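Local coordinates for laccase (Botrytis aclada, PDB 3SQR), which probably oxidises hydroquinones and related phenols with its copper ions while reducing dioxygen to water, and probably takes part in breaking down lignin and detoxifying its products, at residues Phe171-Gly176 against His527-Ala532; Ile213-Arg218 against Ala574-Gly579; Phe201-Ala206 against Ile268-Asp273; Phe402-Asn407 against Glu534-Gln539. One frame throughout, in Å; residues are numbered along the deposited sequence.

Contact 1. Residues Phe171-Gly176 against His527-Ala532; sequences FSLQYG and HIAWHA. With CU (copper (II) ion), chain D; CU (copper (II) ion), chain F.
Tyr-175 and Leu-173, in the loop behind the His-Ser-His copper ligands of the first cupredoxin domain, lie against His-527 and the helix that follows the His-Cys-His motif in the third. The tyrosine is best read outward from its CB. Its CG sits between the backbone N and the carbonyl carbon (chi1 85°), which directs the ring toward His-527 and Ala-529. The first contact comes at CE2, 4.1 Å from Ala-529 CB, and CZ lies in the plane of the His-527 imidazole, at its edge, 3.9 Å from ND1. The two rings are oblique, their planes 70° apart. At the tip, OH is 3.0 Å from His-527 O, but Gly-271 O competes for the same proton. The phenol thus sits behind a first-shell ligand: His-527 NE2 binds a type 3 copper together with His-126 and His-168. Leu-173 packs on the start of the helix, with CD2 3.7 Å from Ala-529 CB and CD1 3.6 Å from Trp-530 CZ3, its chain crossing the indole at about a right angle. Val-210 of helix 210-217 touches both Leu-173 and Trp-530. Ile-528 holds the N-cap position of helix 529-533. One turn on, His-531 ND1 binds the type 1 copper with His-463 and Cys-526, and Ile-528 CG2 rests 3.7 Å above the centre of the His-531 ring.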
# COMPACT_ATOMS: atom_id res chain seq x y z
N PHE A 171 -7.96 -2.36 9.11
CA PHE A 171 -8.70 -3.17 10.07
C PHE A 171 -9.00 -4.49 9.38
O PHE A 171 -9.82 -4.59 8.44
CB PHE A 171 -9.97 -2.45 10.47
CG PHE A 171 -10.81 -3.22 11.43
CD1 PHE A 171 -11.68 -4.18 10.96
CD2 PHE A 171 -10.77 -2.92 12.76
CE1 PHE A 171 -12.50 -4.87 11.83
CE2 PHE A 171 -11.58 -3.61 13.68
CZ PHE A 171 -12.43 -4.60 13.19
N SER A 172 -8.22 -5.49 9.76
CA SER A 172 -8.43 -6.83 9.25
C SER A 172 -8.46 -6.81 7.70
O SER A 172 -7.64 -6.08 7.09
CB SER A 172 -9.67 -7.50 9.94
OG SER A 172 -9.88 -8.82 9.41
N LEU A 173 -9.30 -7.60 7.05
CA LEU A 173 -9.20 -7.76 5.58
C LEU A 173 -10.03 -6.79 4.79
O LEU A 173 -10.22 -6.97 3.61
CB LEU A 173 -9.66 -9.19 5.20
CG LEU A 173 -8.88 -10.34 5.80
CD1 LEU A 173 -9.70 -11.67 5.58
CD2 LEU A 173 -7.55 -10.46 5.11
N GLN A 174 -10.50 -5.72 5.44
CA GLN A 174 -11.52 -4.87 4.81
C GLN A 174 -11.12 -4.31 3.49
O GLN A 174 -11.94 -4.14 2.64
CB GLN A 174 -11.92 -3.72 5.69
CG GLN A 174 -12.72 -4.17 6.90
CD GLN A 174 -13.09 -3.03 7.86
OE1 GLN A 174 -12.41 -2.03 7.94
NE2 GLN A 174 -14.17 -3.22 8.66
N TYR A 175 -9.85 -3.97 3.31
CA TYR A 175 -9.53 -3.36 2.00
C TYR A 175 -9.68 -4.36 0.87
O TYR A 175 -9.81 -3.97 -0.32
CB TYR A 175 -8.17 -2.61 1.96
CG TYR A 175 -6.95 -3.46 1.68
CD1 TYR A 175 -6.62 -3.81 0.42
CD2 TYR A 175 -6.15 -3.93 2.70
CE1 TYR A 175 -5.55 -4.56 0.12
CE2 TYR A 175 -5.01 -4.73 2.40
CZ TYR A 175 -4.73 -5.01 1.11
OH TYR A 175 -3.65 -5.79 0.71
N GLY A 176 -9.72 -5.65 1.20
CA GLY A 176 -10.03 -6.68 0.22
C GLY A 176 -11.42 -6.65 -0.34
O GLY A 176 -11.69 -7.20 -1.43
N HIS A 527 2.18 -7.03 3.24
CA HIS A 527 0.96 -6.39 2.76
C HIS A 527 0.06 -7.37 2.02
O HIS A 527 -1.03 -6.97 1.52
CB HIS A 527 1.30 -5.19 1.81
CG HIS A 527 0.40 -4.01 1.99
ND1 HIS A 527 -0.95 -4.09 1.76
CD2 HIS A 527 0.65 -2.71 2.33
CE1 HIS A 527 -1.50 -2.90 1.97
NE2 HIS A 527 -0.56 -2.04 2.34
N ILE A 528 0.45 -8.64 1.95
CA ILE A 528 -0.48 -9.67 1.47
C ILE A 528 -1.49 -9.81 2.62
O ILE A 528 -1.11 -10.11 3.76
CB ILE A 528 0.23 -10.99 1.18
CG1 ILE A 528 1.16 -10.88 -0.03
CG2 ILE A 528 -0.86 -12.12 0.97
CD1 ILE A 528 2.14 -12.09 -0.22
N ALA A 529 -2.75 -9.47 2.36
CA ALA A 529 -3.69 -9.30 3.41
C ALA A 529 -3.83 -10.56 4.24
O ALA A 529 -3.91 -10.47 5.46
CB ALA A 529 -5.10 -8.83 2.86
N TRP A 530 -3.84 -11.73 3.59
CA TRP A 530 -3.86 -12.97 4.35
C TRP A 530 -2.70 -13.07 5.30
O TRP A 530 -2.93 -13.50 6.45
CB TRP A 530 -3.88 -14.19 3.46
CG TRP A 530 -4.87 -14.14 2.33
CD1 TRP A 530 -4.60 -14.21 1.02
CD2 TRP A 530 -6.30 -14.10 2.45
NE1 TRP A 530 -5.76 -14.21 0.30
CE2 TRP A 530 -6.81 -14.18 1.17
CE3 TRP A 530 -7.18 -14.13 3.54
CZ2 TRP A 530 -8.18 -14.20 0.92
CZ3 TRP A 530 -8.52 -14.13 3.30
CH2 TRP A 530 -9.00 -14.16 1.99
N HIS A 531 -1.50 -12.68 4.86
CA HIS A 531 -0.29 -12.83 5.68
C HIS A 531 -0.30 -11.85 6.83
O HIS A 531 0.00 -12.22 7.96
CB HIS A 531 0.96 -12.65 4.82
CG HIS A 531 1.11 -13.72 3.78
ND1 HIS A 531 2.17 -13.80 2.93
CD2 HIS A 531 0.29 -14.75 3.44
CE1 HIS A 531 2.03 -14.84 2.13
NE2 HIS A 531 0.90 -15.45 2.44
N ALA A 532 -0.75 -10.63 6.57
CA ALA A 532 -0.95 -9.68 7.65
C ALA A 532 -1.90 -10.21 8.69
O ALA A 532 -1.64 -10.15 9.89
CB ALA A 532 -1.46 -8.28 7.07
CU CU D . 3.60 -12.36 2.98
CU CU F . -1.04 -0.05 2.73

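Contact 2. Residues Ile213-Arg218 against Ala574-Gly579; sequences IWDTAR and AEDDSG. With NAG (2-acetamido-2-deoxy-beta-D-glucopyranose), chain B; BMA (beta-D-mannopyranose), chain C.
Trp-214 and Asp-576 run alongside each other in opposite senses, the carboxylate turned 66° from the indole plane, where helix 210-217 of the second cupredoxin domain meets the C-terminal tail. The tail's final Asp-Ser-Gly-Ile is the plug characteristic of ascomycete laccases. A chi1 of 159° swings the Trp-214 indole away from its own backbone N and turns the NE1 edge to the tail backbone. NE1 donates to Asp-576 O over 3.1 Å; the bond is bent, and the donor stands above the carbonyl plane. At the same edge Asp-576 OD2 lies in the ring plane, 3.2 Å from CD1. Farther round, CZ2 packs on Asp-577 CB at 3.5 Å. Arg-218 CD lies over one face of the indole, near its rim, and the guanidinium in turn takes Asp-215 OD1 over its centre, 3.2 Å above the plane, a salt bridge of charges alone. The carboxylates of Asp-215 and Asp-576 stand at right angles, and a water donating to both probably eases their repulsion. That water also meets O6 of a glycan NAG, which donates to Asp-215 OD2 at 2.9 Å. Asp-577 OD2 bonds to Ser-533 and Ser-172, while OD1 closes an Asx turn by accepting Gly-579 N at 3.0 Å.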
# COMPACT_ATOMS: atom_id res chain seq x y z
N ILE A 213 -14.20 -16.17 3.12
CA ILE A 213 -13.21 -17.14 2.72
C ILE A 213 -12.00 -17.16 3.65
O ILE A 213 -11.07 -17.94 3.42
CB ILE A 213 -12.83 -16.95 1.25
CG1 ILE A 213 -12.60 -15.51 0.92
CG2 ILE A 213 -14.05 -17.31 0.34
CD1 ILE A 213 -12.28 -15.24 -0.54
N TRP A 214 -12.00 -16.31 4.67
CA TRP A 214 -10.85 -16.23 5.57
C TRP A 214 -10.68 -17.54 6.33
O TRP A 214 -9.56 -18.01 6.56
CB TRP A 214 -11.06 -15.07 6.55
CG TRP A 214 -10.28 -15.10 7.81
CD1 TRP A 214 -10.81 -15.18 9.06
CD2 TRP A 214 -8.86 -15.11 7.99
NE1 TRP A 214 -9.84 -15.22 9.99
CE2 TRP A 214 -8.62 -15.16 9.37
CE3 TRP A 214 -7.77 -15.06 7.13
CZ2 TRP A 214 -7.33 -15.18 9.90
CZ3 TRP A 214 -6.50 -15.12 7.67
CH2 TRP A 214 -6.30 -15.11 9.04
N ASP A 215 -11.78 -18.15 6.76
CA ASP A 215 -11.62 -19.42 7.49
C ASP A 215 -10.96 -20.51 6.65
O ASP A 215 -10.13 -21.30 7.16
CB ASP A 215 -12.96 -19.87 8.13
CG ASP A 215 -13.37 -18.99 9.25
OD1 ASP A 215 -12.53 -18.64 10.10
OD2 ASP A 215 -14.57 -18.63 9.33
N THR A 216 -11.25 -20.56 5.36
CA THR A 216 -10.49 -21.44 4.45
C THR A 216 -9.07 -20.92 4.27
O THR A 216 -8.10 -21.67 4.38
CB THR A 216 -11.14 -21.55 3.09
OG1 THR A 216 -12.49 -21.99 3.27
CG2 THR A 216 -10.36 -22.51 2.18
N ALA A 217 -8.94 -19.60 4.03
CA ALA A 217 -7.61 -19.05 3.71
C ALA A 217 -6.65 -19.31 4.84
O ALA A 217 -5.49 -19.63 4.62
CB ALA A 217 -7.68 -17.53 3.38
N ARG A 218 -7.13 -19.22 6.05
CA ARG A 218 -6.24 -19.31 7.18
C ARG A 218 -5.76 -20.75 7.49
O ARG A 218 -4.94 -20.94 8.37
CB ARG A 218 -6.85 -18.69 8.41
CG ARG A 218 -7.91 -19.52 9.07
CD ARG A 218 -8.63 -18.66 10.02
NE ARG A 218 -9.46 -19.44 10.94
CZ ARG A 218 -9.95 -18.95 12.06
NH1 ARG A 218 -9.71 -17.69 12.41
NH2 ARG A 218 -10.68 -19.72 12.86
N ALA A 574 -16.09 -11.25 16.83
CA ALA A 574 -14.91 -10.95 17.59
C ALA A 574 -13.78 -10.87 16.56
O ALA A 574 -13.89 -11.39 15.44
CB ALA A 574 -14.59 -12.08 18.58
N GLU A 575 -12.69 -10.26 17.00
CA GLU A 575 -11.40 -10.36 16.34
C GLU A 575 -11.07 -11.83 16.08
O GLU A 575 -11.21 -12.69 16.96
CB GLU A 575 -10.29 -9.75 17.21
CG GLU A 575 -8.95 -9.61 16.52
CD GLU A 575 -7.87 -9.02 17.44
OE1 GLU A 575 -8.10 -8.96 18.70
OE2 GLU A 575 -6.79 -8.65 16.93
N ASP A 576 -10.66 -12.13 14.86
CA ASP A 576 -10.38 -13.52 14.48
C ASP A 576 -9.15 -13.56 13.57
O ASP A 576 -8.96 -14.47 12.82
CB ASP A 576 -11.64 -14.26 13.93
CG ASP A 576 -11.92 -13.95 12.50
OD1 ASP A 576 -11.54 -12.83 12.10
OD2 ASP A 576 -12.51 -14.80 11.78
N ASP A 577 -8.29 -12.58 13.76
CA ASP A 577 -7.02 -12.55 13.10
C ASP A 577 -6.07 -11.69 13.89
O ASP A 577 -6.29 -11.44 15.06
CB ASP A 577 -7.18 -12.14 11.62
CG ASP A 577 -7.61 -10.68 11.41
OD1 ASP A 577 -7.69 -9.89 12.37
OD2 ASP A 577 -7.88 -10.37 10.21
N SER A 578 -4.97 -11.26 13.28
CA SER A 578 -3.96 -10.54 14.02
C SER A 578 -4.41 -9.13 14.50
O SER A 578 -3.76 -8.54 15.34
CB SER A 578 -2.78 -10.32 13.11
OG SER A 578 -3.23 -9.56 11.99
N GLY A 579 -5.45 -8.60 13.90
CA GLY A 579 -5.92 -7.27 14.21
C GLY A 579 -5.52 -6.22 13.20
O GLY A 579 -6.15 -5.12 13.16
C1 NAG B . -18.06 -13.03 8.79
C2 NAG B . -18.61 -13.73 7.57
C3 NAG B . -18.96 -15.17 7.89
C4 NAG B . -17.83 -15.86 8.67
C5 NAG B . -17.39 -15.01 9.84
C6 NAG B . -16.24 -15.57 10.70
C7 NAG B . -19.87 -12.34 6.00
C8 NAG B . -21.21 -11.70 5.70
N2 NAG B . -19.80 -13.01 7.12
O3 NAG B . -19.14 -15.79 6.65
O4 NAG B . -18.24 -17.12 9.17
O5 NAG B . -16.98 -13.75 9.28
O6 NAG B . -15.18 -15.84 9.83
O7 NAG B . -18.93 -12.28 5.26
C1 BMA C . -17.60 -18.16 8.44
C2 BMA C . -17.76 -19.43 9.28
C3 BMA C . -17.30 -20.59 8.43
C4 BMA C . -17.95 -20.69 7.05
C5 BMA C . -17.99 -19.36 6.26
C6 BMA C . -19.17 -19.20 5.27
O2 BMA C . -19.13 -19.51 9.62
O3 BMA C . -17.47 -21.77 9.20
O4 BMA C . -17.21 -21.61 6.31
O5 BMA C . -18.20 -18.29 7.18
O6 BMA C . -19.49 -20.11 4.23
O HOH W 1 -13.51 -17.10 11.82

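Contact 3. Residues Phe201-Ala206 against Ile268-Asp273; sequences FLQDWA and INVGID
Asp-204 uses both carboxylate oxygens on two consecutive amides of the other segment. OD1 accepts Ile-272 N and OD2 accepts Asp-273 N, each at 2.8 Å and each through its syn lone pair; the two N-H groups meet the carboxylate as a two-pronged pair, one to each oxygen, which fixes its rotation. With chi1 at 43°, CG stands between the backbone N and the carbonyl carbon, which brings the group over the turning chain. Gly-271 CA is pressed close as well, 3.2 Å from OD1. Upstream the chains are joined as parallel strands: Leu-202 N donates to Ile-268 O at 2.8 Å, and Val-270 N returns a bond to Leu-202 O at 2.9 Å. These are the ends of strands 195-205 and 262-269, neighbours in a sheet of the second cupredoxin domain, and the aspartate carries the pairing past the last bridge into the loop. On the face that carries Phe-201 and Ile-268, Ile-268 CD1 lies beside Phe-201 CE1, and Val-270 of the loop puts CG1 at the ring edge, 3.5 Å from Phe-201 CD1. Phe-180 of the first domain meets the Phe-201 ring edge-to-face. On the other face Asn-269 shapes the loop with an Asx turn, its OD1 accepting Gly-271 N at 3.1 Å. Its amide is positioned by two further carbonyls, ND2 donating to Ile-305 O and Ser-274 O. From the same loop, Ile-272 O accepts the backbone N-H of Ala-529 in helix 529-533.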
# COMPACT_ATOMS: atom_id res chain seq x y z
N PHE A 201 -5.56 1.40 -10.46
CA PHE A 201 -5.49 0.34 -9.50
C PHE A 201 -5.42 -1.02 -10.16
O PHE A 201 -6.06 -1.27 -11.16
CB PHE A 201 -6.69 0.37 -8.56
CG PHE A 201 -6.68 1.55 -7.63
CD1 PHE A 201 -5.82 1.55 -6.54
CD2 PHE A 201 -7.52 2.63 -7.82
CE1 PHE A 201 -5.79 2.60 -5.69
CE2 PHE A 201 -7.53 3.68 -6.93
CZ PHE A 201 -6.68 3.66 -5.86
N LEU A 202 -4.55 -1.85 -9.63
CA LEU A 202 -4.42 -3.24 -10.10
C LEU A 202 -4.74 -4.12 -8.90
O LEU A 202 -4.17 -3.95 -7.83
CB LEU A 202 -3.01 -3.47 -10.63
CG LEU A 202 -2.49 -2.59 -11.74
CD1 LEU A 202 -0.97 -2.79 -11.88
CD2 LEU A 202 -3.29 -2.86 -13.02
N GLN A 203 -5.67 -5.05 -9.03
CA GLN A 203 -6.02 -5.92 -7.92
C GLN A 203 -6.62 -7.22 -8.41
O GLN A 203 -7.10 -7.33 -9.53
CB GLN A 203 -7.01 -5.24 -7.00
CG GLN A 203 -8.31 -4.91 -7.70
CD GLN A 203 -9.26 -4.07 -6.91
OE1 GLN A 203 -9.60 -2.97 -7.28
NE2 GLN A 203 -9.80 -4.65 -5.83
N ASP A 204 -6.56 -8.19 -7.53
CA ASP A 204 -7.42 -9.36 -7.58
C ASP A 204 -8.82 -8.89 -7.19
O ASP A 204 -8.99 -7.76 -6.70
CB ASP A 204 -6.92 -10.51 -6.67
CG ASP A 204 -6.44 -10.05 -5.30
OD1 ASP A 204 -6.89 -8.98 -4.81
OD2 ASP A 204 -5.61 -10.78 -4.71
N TRP A 205 -9.80 -9.74 -7.39
CA TRP A 205 -11.15 -9.38 -6.97
C TRP A 205 -11.97 -10.62 -6.81
O TRP A 205 -12.15 -11.38 -7.78
CB TRP A 205 -11.79 -8.50 -8.03
CG TRP A 205 -13.12 -8.03 -7.62
CD1 TRP A 205 -14.31 -8.33 -8.23
CD2 TRP A 205 -13.44 -7.17 -6.54
NE1 TRP A 205 -15.35 -7.73 -7.55
CE2 TRP A 205 -14.85 -7.01 -6.51
CE3 TRP A 205 -12.69 -6.53 -5.56
CZ2 TRP A 205 -15.48 -6.24 -5.56
CZ3 TRP A 205 -13.32 -5.78 -4.60
CH2 TRP A 205 -14.73 -5.61 -4.63
N ALA A 206 -12.44 -10.84 -5.58
CA ALA A 206 -13.25 -12.00 -5.29
C ALA A 206 -14.69 -11.74 -5.76
O ALA A 206 -15.06 -10.57 -5.92
CB ALA A 206 -13.25 -12.30 -3.80
N ILE A 268 -0.87 1.51 -8.90
CA ILE A 268 -0.95 0.96 -7.52
C ILE A 268 -1.44 -0.44 -7.53
O ILE A 268 -2.52 -0.72 -8.05
CB ILE A 268 -1.82 1.79 -6.58
CG1 ILE A 268 -1.62 3.29 -6.82
CG2 ILE A 268 -1.56 1.33 -5.03
CD1 ILE A 268 -2.30 4.15 -5.80
N ASN A 269 -0.69 -1.33 -6.88
CA ASN A 269 -1.16 -2.69 -6.67
C ASN A 269 -1.84 -2.74 -5.28
O ASN A 269 -1.21 -2.56 -4.29
CB ASN A 269 -0.01 -3.70 -6.80
CG ASN A 269 -0.37 -5.13 -6.44
OD1 ASN A 269 -1.48 -5.48 -5.96
ND2 ASN A 269 0.67 -6.01 -6.61
N VAL A 270 -3.12 -3.00 -5.29
CA VAL A 270 -3.96 -2.98 -4.08
C VAL A 270 -4.70 -4.28 -3.87
O VAL A 270 -5.71 -4.33 -3.14
CB VAL A 270 -4.95 -1.79 -4.10
CG1 VAL A 270 -4.17 -0.48 -4.19
CG2 VAL A 270 -6.02 -1.94 -5.23
N GLY A 271 -4.16 -5.38 -4.38
CA GLY A 271 -4.79 -6.64 -4.30
C GLY A 271 -4.58 -7.25 -2.92
O GLY A 271 -3.76 -6.74 -2.12
N ILE A 272 -5.39 -8.26 -2.62
CA ILE A 272 -5.31 -9.05 -1.38
C ILE A 272 -4.05 -9.90 -1.45
O ILE A 272 -3.31 -10.03 -0.50
CB ILE A 272 -6.57 -9.98 -1.32
CG1 ILE A 272 -7.80 -9.15 -1.05
CG2 ILE A 272 -6.45 -11.11 -0.29
CD1 ILE A 272 -9.09 -9.92 -1.40
N ASP A 273 -3.84 -10.49 -2.61
CA ASP A 273 -2.67 -11.36 -2.83
C ASP A 273 -2.40 -11.48 -4.28
O ASP A 273 -2.71 -12.50 -4.90
CB ASP A 273 -2.91 -12.72 -2.22
CG ASP A 273 -1.62 -13.55 -2.09
OD1 ASP A 273 -0.60 -13.18 -2.67
OD2 ASP A 273 -1.64 -14.57 -1.38

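Contact 4. Residues Phe402-Asn407 against Glu534-Gln539; sequences FTWTIN and EGLAMQ. With NAG (2-acetamido-2-deoxy-beta-D-glucopyranose), chain I.
The backbone O of Glu-534 accepts Trp-404 N of strand 402-406 at 2.9 Å, the donor 25° out of the carbonyl plane. Thr-403 CA adds a CA-H...O contact to the same oxygen, 3.4 Å from Thr-403 CA to Glu-534 O. The same glutamate reaches back with its side chain. Extended beyond CG, it brings OE1 to 3.0 Å from Trp-404 NE1, a weak bond bent to 134°, the carboxylate turned 33° from the indole plane. On the way CG passes 3.3 Å from Phe-402 O, a buried carbonyl with no polar partner in the model. The indole is held between two side chains: Phe-402 CE1 lies 3.4 Å above one face, and Leu-536 CD1 sits over the opposite face, making a CH-pi contact 4.0 Å from the centroid of the five-membered ring. Glu-534 follows helix 529-533, which ends in a Schellman motif with Gly-535 at the C-prime position; an inverse gamma turn at Leu-536 then starts strand 537-542. The contact therefore joins the edge strand 402-406 of one sheet of the third cupredoxin domain to the entry of a strand in another. Leu-536, about 4 Å from the type 1 copper by its side chain, probably corresponds to the non-coordinating leucine at the axial position in such laccases. Trp-404 also packs on the copper ligands His-531 and His-463, edge-to-face with the latter. At the far end of the strand, Asn-407 ND2 carries a glycan NAG, bound covalently to C1 at 1.4 Å.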
# COMPACT_ATOMS: atom_id res chain seq x y z
N PHE A 402 -3.04 -21.35 10.36
CA PHE A 402 -1.70 -21.08 9.87
C PHE A 402 -1.33 -19.67 10.29
O PHE A 402 -2.06 -18.74 10.02
CB PHE A 402 -1.68 -21.15 8.35
CG PHE A 402 -0.34 -21.03 7.75
CD1 PHE A 402 0.23 -19.78 7.50
CD2 PHE A 402 0.36 -22.16 7.37
CE1 PHE A 402 1.47 -19.67 6.92
CE2 PHE A 402 1.61 -22.06 6.79
CZ PHE A 402 2.17 -20.79 6.58
N THR A 403 -0.18 -19.54 10.93
CA THR A 403 0.31 -18.24 11.36
C THR A 403 1.73 -18.10 10.87
O THR A 403 2.47 -19.08 10.78
CB THR A 403 0.33 -18.06 12.87
OG1 THR A 403 1.26 -18.98 13.47
CG2 THR A 403 -1.03 -18.26 13.49
N TRP A 404 2.11 -16.85 10.57
CA TRP A 404 3.50 -16.47 10.35
C TRP A 404 4.09 -15.98 11.67
O TRP A 404 3.38 -15.33 12.46
CB TRP A 404 3.60 -15.34 9.30
CG TRP A 404 2.97 -15.66 8.00
CD1 TRP A 404 1.71 -15.37 7.64
CD2 TRP A 404 3.53 -16.43 6.93
NE1 TRP A 404 1.45 -15.85 6.39
CE2 TRP A 404 2.55 -16.51 5.92
CE3 TRP A 404 4.76 -17.08 6.74
CZ2 TRP A 404 2.73 -17.20 4.75
CZ3 TRP A 404 4.95 -17.76 5.54
CH2 TRP A 404 3.94 -17.81 4.56
N THR A 405 5.39 -16.18 11.86
CA THR A 405 6.03 -15.72 13.04
C THR A 405 7.26 -14.92 12.67
O THR A 405 7.87 -15.11 11.65
CB THR A 405 6.45 -16.92 13.95
OG1 THR A 405 7.36 -17.72 13.19
CG2 THR A 405 5.20 -17.75 14.40
N ILE A 406 7.55 -13.97 13.55
CA ILE A 406 8.75 -13.15 13.52
C ILE A 406 9.46 -13.41 14.82
O ILE A 406 8.94 -13.12 15.92
CB ILE A 406 8.37 -11.69 13.50
CG1 ILE A 406 7.33 -11.46 12.39
CG2 ILE A 406 9.65 -10.84 13.27
CD1 ILE A 406 7.92 -10.96 11.13
N ASN A 407 10.65 -13.97 14.70
CA ASN A 407 11.37 -14.54 15.82
C ASN A 407 10.47 -15.28 16.75
O ASN A 407 10.39 -15.02 17.95
CB ASN A 407 12.11 -13.42 16.54
CG ASN A 407 13.42 -13.18 15.92
OD1 ASN A 407 13.53 -13.12 14.72
ND2 ASN A 407 14.43 -13.04 16.75
N GLU A 534 -2.61 -13.25 9.30
CA GLU A 534 -1.87 -14.38 9.88
C GLU A 534 -0.69 -13.99 10.73
O GLU A 534 0.11 -14.83 11.11
CB GLU A 534 -1.48 -15.33 8.74
CG GLU A 534 -2.70 -16.02 8.19
CD GLU A 534 -2.61 -16.51 6.78
OE1 GLU A 534 -1.52 -16.48 6.19
OE2 GLU A 534 -3.68 -16.94 6.24
N GLY A 535 -0.55 -12.70 11.03
CA GLY A 535 0.46 -12.24 11.89
C GLY A 535 1.87 -12.00 11.39
O GLY A 535 2.80 -11.87 12.22
N LEU A 536 2.07 -11.85 10.08
CA LEU A 536 3.37 -11.55 9.58
C LEU A 536 3.66 -10.07 9.71
O LEU A 536 3.53 -9.31 8.76
CB LEU A 536 3.54 -11.97 8.09
CG LEU A 536 4.93 -12.36 7.69
CD1 LEU A 536 4.94 -12.96 6.28
CD2 LEU A 536 5.89 -11.21 7.76
N ALA A 537 4.10 -9.69 10.87
CA ALA A 537 4.15 -8.32 11.24
C ALA A 537 4.92 -8.15 12.53
O ALA A 537 4.94 -9.04 13.36
CB ALA A 537 2.70 -7.79 11.42
N MET A 538 5.50 -6.96 12.69
CA MET A 538 6.04 -6.54 13.93
C MET A 538 5.86 -5.02 14.02
O MET A 538 5.18 -4.43 13.19
CB MET A 538 7.48 -6.98 14.08
CG MET A 538 8.33 -6.63 12.89
SD MET A 538 8.70 -4.96 12.86
CE MET A 538 9.78 -4.84 14.34
N GLN A 539 6.36 -4.41 15.07
CA GLN A 539 6.25 -2.98 15.17
C GLN A 539 7.42 -2.41 15.92
O GLN A 539 7.97 -3.05 16.79
CB GLN A 539 4.91 -2.56 15.79
CG GLN A 539 4.74 -2.94 17.26
CD GLN A 539 3.34 -2.68 17.76
OE1 GLN A 539 2.89 -1.55 17.87
NE2 GLN A 539 2.64 -3.76 18.07
C1 NAG I . 15.77 -12.86 16.26
C2 NAG I . 16.61 -11.84 17.02
C3 NAG I . 18.03 -11.87 16.47
C4 NAG I . 18.59 -13.27 16.50
C5 NAG I . 17.68 -14.17 15.66
C6 NAG I . 18.19 -15.61 15.60
C7 NAG I . 15.51 -9.83 17.96
C8 NAG I . 15.05 -8.40 17.76
N2 NAG I . 16.10 -10.45 16.95
O3 NAG I . 18.78 -11.01 17.28
O4 NAG I . 19.87 -13.26 15.92
O5 NAG I . 16.41 -14.13 16.31
O6 NAG I . 18.24 -16.09 16.92
O7 NAG I . 15.33 -10.36 19.05

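Helix 529-533 ties the set together. It lies in contact 1, leads straight into strand 537-542 of contact 4, packs through Trp-530 on helix 210-217 of contact 2, and gives a backbone hydrogen bond to the loop of contact 3. From contact 1, the centres of contacts 2, 3 and 4 are about 10, 11 and 13 Å away; contacts 3 and 4, at 22 Å, do not touch. Along the chain contact 3 is nested within the loop closed by contact 1, and contact 4 within that closed by contact 2, while contacts 1 and 2 cross. All three cupredoxin domains and the C-terminal tail thus meet around the short helix that carries one copper ligand and directly follows others.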